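Local coordinates for protein glutamate--LysW ligase ArgX (Sulfolobus tokodaii, PDB 3VPB) that probably catalyses the ATP- and magnesium-dependent joining of glutamate's amino group to the gamma-carboxyl group of the C-terminal glutamate of the carrier protein LysW in arginine biosynthesis, at residues A225-D237 and V247-G259. Sequence-based numbering, arbitrary orientation.
Sequences AVSIVHGEFVSID and VVNELNDVPEFKG. With MG (magnesium ion), chain N; ZN (zinc ion), chain O; GLU (glutamic acid), chain M; ADP (adenosine-5'-diphosphate), chain L.
With CG of Asp237 beside its backbone N (chi1 -67°) and the extended chain of Glu250 starting between N and the carbonyl carbon (chi1 66°), the two side chains run alongside each other in the metal site of this ATP-grasp domain. Their strands, 233-241 and 245-252, form an antiparallel beta hairpin. The carboxylate planes stand nearly perpendicular, and Asp237 OD2 lies 3.0 Å from Glu250 OE1 because magnesium joins them. Glu250 OE1 also reaches zinc, which OE2 of the same carboxylate and Asn252 OD1 bind as well; ADP phosphate oxygens complete much of the coordination of both metals, and the two cations, with the arginines, probably offset the gathered negative charge. Arg178 forms a salt bridge with Asp237 OD1, and Arg192 hydrogen-bonds OD2.

Asp237 N gives Glu250 O a nearly straight bond (2.9 Å, 176°). A classic beta bulge places Asn249 and Glu250 opposite Asp237, whose carbonyl takes a bond from Asn249 N and a weak one from Glu250 N. Beyond the pair Ile236-Leu251, Ser235 and Asn252 exchange backbone bonds. Ser235 OG accepts from Asn252 ND2 and also bonds Glu56 of the LysW chain.

On the other face, Leu251 CD2 meets Val229 CG2 of helix 216-229 at 3.7 Å and lies beside Ile236 CG1. Farther along, Pro255 CG sits over the Phe233 ring in a CH-pi contact, 3.9 Å from its centroid, while Phe257 CE2 comes to that ring's edge. A leucine in place of Phe233 has no flat ring, and would probably leave Pro255 CG without its CH-pi partner and open a gap beside Phe257. Past this loop, Glu256 OE2 accepts a bond from the amino N of the bound glutamate, and Gly259 N donates to the ligand's OE1 at 2.9 Å.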
loop_
_atom_site.group_PDB
_atom_site.type_symbol
_atom_site.label_atom_id
_atom_site.label_comp_id
_atom_site.label_asym_id
_atom_site.label_seq_id
_atom_site.Cartn_x
_atom_site.Cartn_y
_atom_site.Cartn_z
ATOM N N ALA B 225 14.321 9.626 31.429
ATOM C CA ALA B 225 13.615 9.099 30.242
ATOM C C ALA B 225 14.276 7.830 29.683
ATOM O O ALA B 225 13.621 6.795 29.449
ATOM C CB ALA B 225 13.516 10.187 29.174
ATOM N N VAL B 226 15.590 7.900 29.519
ATOM C CA VAL B 226 16.375 6.755 29.055
ATOM C C VAL B 226 16.372 5.572 30.027
ATOM O O VAL B 226 16.433 4.411 29.598
ATOM C CB VAL B 226 17.825 7.170 28.747
ATOM C CG1 VAL B 226 18.612 5.984 28.241
ATOM C CG2 VAL B 226 17.831 8.289 27.701
ATOM N N SER B 227 16.350 5.862 31.326
ATOM C CA SER B 227 16.327 4.808 32.322
ATOM C C SER B 227 14.990 4.096 32.321
ATOM O O SER B 227 14.936 2.893 32.566
ATOM C CB SER B 227 16.618 5.364 33.708
ATOM O OG SER B 227 17.932 5.893 33.758
ATOM N N ILE B 228 13.915 4.831 32.053
ATOM C CA ILE B 228 12.586 4.222 31.979
ATOM C C ILE B 228 12.523 3.192 30.846
ATOM O O ILE B 228 11.960 2.109 31.013
ATOM C CB ILE B 228 11.483 5.300 31.815
ATOM C CG1 ILE B 228 11.277 6.030 33.144
ATOM C CG2 ILE B 228 10.143 4.686 31.374
ATOM C CD1 ILE B 228 10.650 7.408 32.946
ATOM N N VAL B 229 13.107 3.533 29.697
ATOM C CA VAL B 229 12.993 2.674 28.514
ATOM C C VAL B 229 14.149 1.680 28.387
ATOM O O VAL B 229 14.092 0.771 27.570
ATOM C CB VAL B 229 12.848 3.489 27.192
ATOM C CG1 VAL B 229 11.658 4.439 27.256
ATOM C CG2 VAL B 229 14.125 4.234 26.887
ATOM N N HIS B 230 15.194 1.872 29.190
ATOM C CA HIS B 230 16.373 0.996 29.233
ATOM C C HIS B 230 17.243 0.920 27.970
ATOM O O HIS B 230 17.840 -0.115 27.693
ATOM C CB HIS B 230 15.999 -0.405 29.739
ATOM C CG HIS B 230 15.497 -0.411 31.148
ATOM N ND1 HIS B 230 14.175 -0.631 31.468
ATOM C CD2 HIS B 230 16.138 -0.199 32.322
ATOM C CE1 HIS B 230 14.021 -0.560 32.777
ATOM N NE2 HIS B 230 15.198 -0.310 33.321
ATOM N N GLY B 231 17.327 2.004 27.209
ATOM C CA GLY B 231 18.193 1.999 26.021
ATOM C C GLY B 231 19.671 2.106 26.367
ATOM O O GLY B 231 20.043 2.868 27.246
ATOM N N GLU B 232 20.510 1.336 25.688
ATOM C CA GLU B 232 21.961 1.437 25.837
ATOM C C GLU B 232 22.628 2.465 24.950
ATOM O O GLU B 232 23.685 2.993 25.293
ATOM C CB GLU B 232 22.634 0.072 25.612
ATOM C CG GLU B 232 22.941 -0.623 26.921
ATOM C CD GLU B 232 23.763 -1.874 26.728
ATOM O OE1 GLU B 232 23.292 -2.781 26.013
ATOM O OE2 GLU B 232 24.866 -1.939 27.310
ATOM N N PHE B 233 22.046 2.723 23.769
ATOM C CA PHE B 233 22.602 3.737 22.882
ATOM C C PHE B 233 21.418 4.343 22.152
ATOM O O PHE B 233 20.946 3.786 21.171
ATOM C CB PHE B 233 23.633 3.144 21.902
ATOM C CG PHE B 233 24.135 4.099 20.845
ATOM C CD1 PHE B 233 24.450 5.422 21.147
ATOM C CD2 PHE B 233 24.328 3.657 19.535
ATOM C CE1 PHE B 233 24.939 6.280 20.170
ATOM C CE2 PHE B 233 24.806 4.502 18.555
ATOM C CZ PHE B 233 25.116 5.818 18.852
ATOM N N VAL B 234 20.906 5.456 22.666
ATOM C CA VAL B 234 19.661 6.011 22.119
ATOM C C VAL B 234 19.731 7.524 21.986
ATOM O O VAL B 234 20.518 8.191 22.687
ATOM C CB VAL B 234 18.417 5.652 22.978
ATOM C CG1 VAL B 234 18.085 4.132 22.927
ATOM C CG2 VAL B 234 18.605 6.138 24.419
ATOM N N SER B 235 18.911 8.070 21.096
ATOM C CA SER B 235 18.749 9.516 21.064
ATOM C C SER B 235 17.407 9.904 21.665
ATOM O O SER B 235 16.476 9.079 21.791
ATOM C CB SER B 235 18.919 10.078 19.638
ATOM O OG SER B 235 17.893 9.604 18.806
ATOM N N ILE B 236 17.329 11.165 22.087
ATOM C CA ILE B 236 16.134 11.691 22.715
ATOM C C ILE B 236 15.858 13.057 22.094
ATOM O O ILE B 236 16.790 13.873 21.912
ATOM C CB ILE B 236 16.313 11.882 24.244
ATOM C CG1 ILE B 236 16.954 10.661 24.917
ATOM C CG2 ILE B 236 14.957 12.153 24.917
ATOM C CD1 ILE B 236 18.531 10.540 24.820
ATOM N N ASP B 237 14.584 13.285 21.757
ATOM C CA ASP B 237 14.124 14.562 21.239
ATOM C C ASP B 237 13.362 15.264 22.359
ATOM O O ASP B 237 12.438 14.690 22.965
ATOM C CB ASP B 237 13.145 14.401 20.050
ATOM C CG ASP B 237 13.778 13.828 18.788
ATOM O OD1 ASP B 237 14.832 13.175 18.834
ATOM O OD2 ASP B 237 13.179 14.038 17.688
ATOM N N VAL B 247 9.948 19.011 27.649
ATOM C CA VAL B 247 8.927 18.003 27.389
ATOM C C VAL B 247 9.585 16.980 26.470
ATOM O O VAL B 247 10.145 17.354 25.435
ATOM C CB VAL B 247 7.690 18.675 26.706
ATOM C CG1 VAL B 247 6.621 17.674 26.437
ATOM C CG2 VAL B 247 7.088 19.763 27.591
ATOM N N VAL B 248 9.516 15.698 26.826
ATOM C CA VAL B 248 10.109 14.660 25.971
ATOM C C VAL B 248 9.145 14.315 24.845
ATOM O O VAL B 248 7.979 13.952 25.089
ATOM C CB VAL B 248 10.500 13.391 26.772
ATOM C CG1 VAL B 248 11.147 12.355 25.840
ATOM C CG2 VAL B 248 11.460 13.770 27.888
ATOM N N ASN B 249 9.627 14.458 23.615
ATOM C CA ASN B 249 8.839 14.184 22.438
ATOM C C ASN B 249 9.000 12.760 21.902
ATOM O O ASN B 249 8.023 12.149 21.462
ATOM C CB ASN B 249 9.215 15.201 21.368
ATOM C CG ASN B 249 8.314 15.152 20.165
ATOM O OD1 ASN B 249 7.124 14.864 20.267
ATOM N ND2 ASN B 249 8.884 15.457 19.006
ATOM N N GLU B 250 10.226 12.247 21.865
ATOM C CA GLU B 250 10.438 10.854 21.434
ATOM C C GLU B 250 11.826 10.375 21.805
ATOM O O GLU B 250 12.673 11.170 22.205
ATOM C CB GLU B 250 10.232 10.677 19.935
ATOM C CG GLU B 250 11.270 11.402 19.075
ATOM C CD GLU B 250 11.433 10.754 17.714
ATOM O OE1 GLU B 250 12.080 11.379 16.827
ATOM O OE2 GLU B 250 10.949 9.600 17.549
ATOM N N LEU B 251 12.038 9.075 21.656
ATOM C CA LEU B 251 13.366 8.484 21.731
ATOM C C LEU B 251 13.603 7.693 20.478
ATOM O O LEU B 251 12.648 7.291 19.833
ATOM C CB LEU B 251 13.501 7.569 22.962
ATOM C CG LEU B 251 13.666 8.318 24.297
ATOM C CD1 LEU B 251 12.312 8.597 24.938
ATOM C CD2 LEU B 251 14.570 7.577 25.250
ATOM N N ASN B 252 14.856 7.486 20.099
ATOM C CA ASN B 252 15.140 6.736 18.880
ATOM C C ASN B 252 16.157 5.645 19.131
ATOM O O ASN B 252 17.171 5.884 19.800
ATOM C CB ASN B 252 15.619 7.676 17.778
ATOM C CG ASN B 252 14.604 8.797 17.473
ATOM O OD1 ASN B 252 13.665 8.599 16.706
ATOM N ND2 ASN B 252 14.806 9.972 18.072
ATOM N N ASP B 253 15.906 4.472 18.548
ATOM C CA ASP B 253 16.689 3.270 18.840
ATOM C C ASP B 253 17.879 2.971 17.926
ATOM O O ASP B 253 18.737 2.156 18.287
ATOM C CB ASP B 253 15.772 2.047 18.950
ATOM C CG ASP B 253 14.897 1.854 17.723
ATOM O OD1 ASP B 253 15.454 1.604 16.636
ATOM O OD2 ASP B 253 13.646 1.914 17.853
ATOM N N VAL B 254 17.937 3.605 16.757
ATOM C CA VAL B 254 19.104 3.507 15.860
ATOM C C VAL B 254 19.568 4.923 15.533
ATOM O O VAL B 254 19.325 5.451 14.428
ATOM C CB VAL B 254 18.830 2.705 14.561
ATOM C CG1 VAL B 254 20.146 2.506 13.766
ATOM C CG2 VAL B 254 18.232 1.307 14.867
ATOM N N PRO B 255 20.234 5.556 16.494
ATOM C CA PRO B 255 20.413 7.008 16.325
ATOM C C PRO B 255 21.390 7.401 15.230
ATOM O O PRO B 255 22.394 6.729 15.003
ATOM C CB PRO B 255 20.897 7.488 17.699
ATOM C CG PRO B 255 21.290 6.276 18.457
ATOM C CD PRO B 255 20.739 5.050 17.787
ATOM N N GLU B 256 21.055 8.468 14.520
ATOM C CA GLU B 256 22.007 9.076 13.608
ATOM C C GLU B 256 22.708 10.160 14.427
ATOM O O GLU B 256 22.201 10.561 15.489
ATOM C CB GLU B 256 21.306 9.631 12.375
ATOM C CG GLU B 256 20.855 8.559 11.340
ATOM C CD GLU B 256 19.912 9.154 10.292
ATOM O OE1 GLU B 256 19.942 8.704 9.128
ATOM O OE2 GLU B 256 19.149 10.089 10.644
ATOM N N PHE B 257 23.895 10.576 13.995
ATOM C CA PHE B 257 24.698 11.500 14.803
ATOM C C PHE B 257 25.618 12.419 14.027
ATOM O O PHE B 257 26.507 13.021 14.631
ATOM C CB PHE B 257 25.464 10.773 15.950
ATOM C CG PHE B 257 26.212 9.530 15.523
ATOM C CD1 PHE B 257 27.520 9.607 14.996
ATOM C CD2 PHE B 257 25.625 8.259 15.695
ATOM C CE1 PHE B 257 28.212 8.442 14.637
ATOM C CE2 PHE B 257 26.283 7.093 15.291
ATOM C CZ PHE B 257 27.591 7.179 14.780
ATOM N N LYS B 258 25.392 12.595 12.718
ATOM C CA LYS B 258 26.214 13.556 11.951
ATOM C C LYS B 258 26.040 14.998 12.432
ATOM O O LYS B 258 27.013 15.760 12.495
ATOM C CB LYS B 258 25.922 13.491 10.452
ATOM C CG LYS B 258 26.693 12.402 9.731
ATOM C CD LYS B 258 26.611 12.612 8.223
ATOM C CE LYS B 258 25.254 12.202 7.703
ATOM N NZ LYS B 258 24.882 13.005 6.520
ATOM N N GLY B 259 24.803 15.369 12.734
ATOM C CA GLY B 259 24.484 16.681 13.300
ATOM C C GLY B 259 25.058 16.841 14.691
ATOM O O GLY B 259 25.640 17.890 15.021
HETATM MG MG MG N . 12.342 13.259 15.962
HETATM ZN ZN ZN O . 12.067 9.767 15.434
HETATM N N GLU M . 17.589 11.687 12.478
HETATM C CA GLU M . 18.116 12.938 13.087
HETATM C C GLU M . 17.574 14.133 12.332
HETATM O O GLU M . 17.428 15.203 12.953
HETATM C CB GLU M . 19.653 12.958 13.056
HETATM C CG GLU M . 20.266 14.088 13.865
HETATM C CD GLU M . 21.795 14.094 13.834
HETATM O OE1 GLU M . 22.383 13.803 12.762
HETATM O OE2 GLU M . 22.391 14.411 14.901
HETATM O OXT GLU M . 17.304 14.065 11.111
HETATM P PB ADP L . 10.292 11.892 13.987
HETATM O O1B ADP L . 10.475 10.565 14.623
HETATM O O2B ADP L . 11.477 12.840 14.069
HETATM O O3B ADP L . 9.689 11.876 12.611
HETATM P PA ADP L . 9.155 13.784 15.877
HETATM O O1A ADP L . 7.944 13.559 16.777
HETATM O O2A ADP L . 10.557 13.959 16.416
HETATM O O3A ADP L . 9.092 12.570 14.824
HETATM O "O5'" ADP L . 8.787 15.065 14.980
HETATM C "C5'" ADP L . 9.672 15.640 14.019
HETATM C "C4'" ADP L . 9.737 17.143 14.218
HETATM O "O4'" ADP L . 8.405 17.669 14.203
HETATM C "C3'" ADP L . 10.299 17.485 15.601
HETATM O "O3'" ADP L . 11.725 17.628 15.553
HETATM C "C2'" ADP L . 9.627 18.800 15.916
HETATM O "O2'" ADP L . 10.314 19.881 15.270
HETATM C "C1'" ADP L . 8.289 18.646 15.244
HETATM N N9 ADP L . 7.273 18.180 16.206
HETATM C C8 ADP L . 6.816 16.914 16.385
HETATM N N7 ADP L . 5.856 16.925 17.321
HETATM C C5 ADP L . 5.694 18.197 17.735
HETATM C C6 ADP L . 4.865 18.897 18.724
HETATM N N6 ADP L . 3.959 18.209 19.444
HETATM N N1 ADP L . 4.976 20.255 18.821
HETATM C C2 ADP L . 5.855 20.958 18.096
HETATM N N3 ADP L . 6.672 20.358 17.194
HETATM C C4 ADP L . 6.625 19.012 17.000
HETATM O O HOH W 1 11.297 16.393 18.435
HETATM O O HOH W 2 12.956 15.161 15.226
HETATM O O HOH W 3 11.662 7.819 14.764
#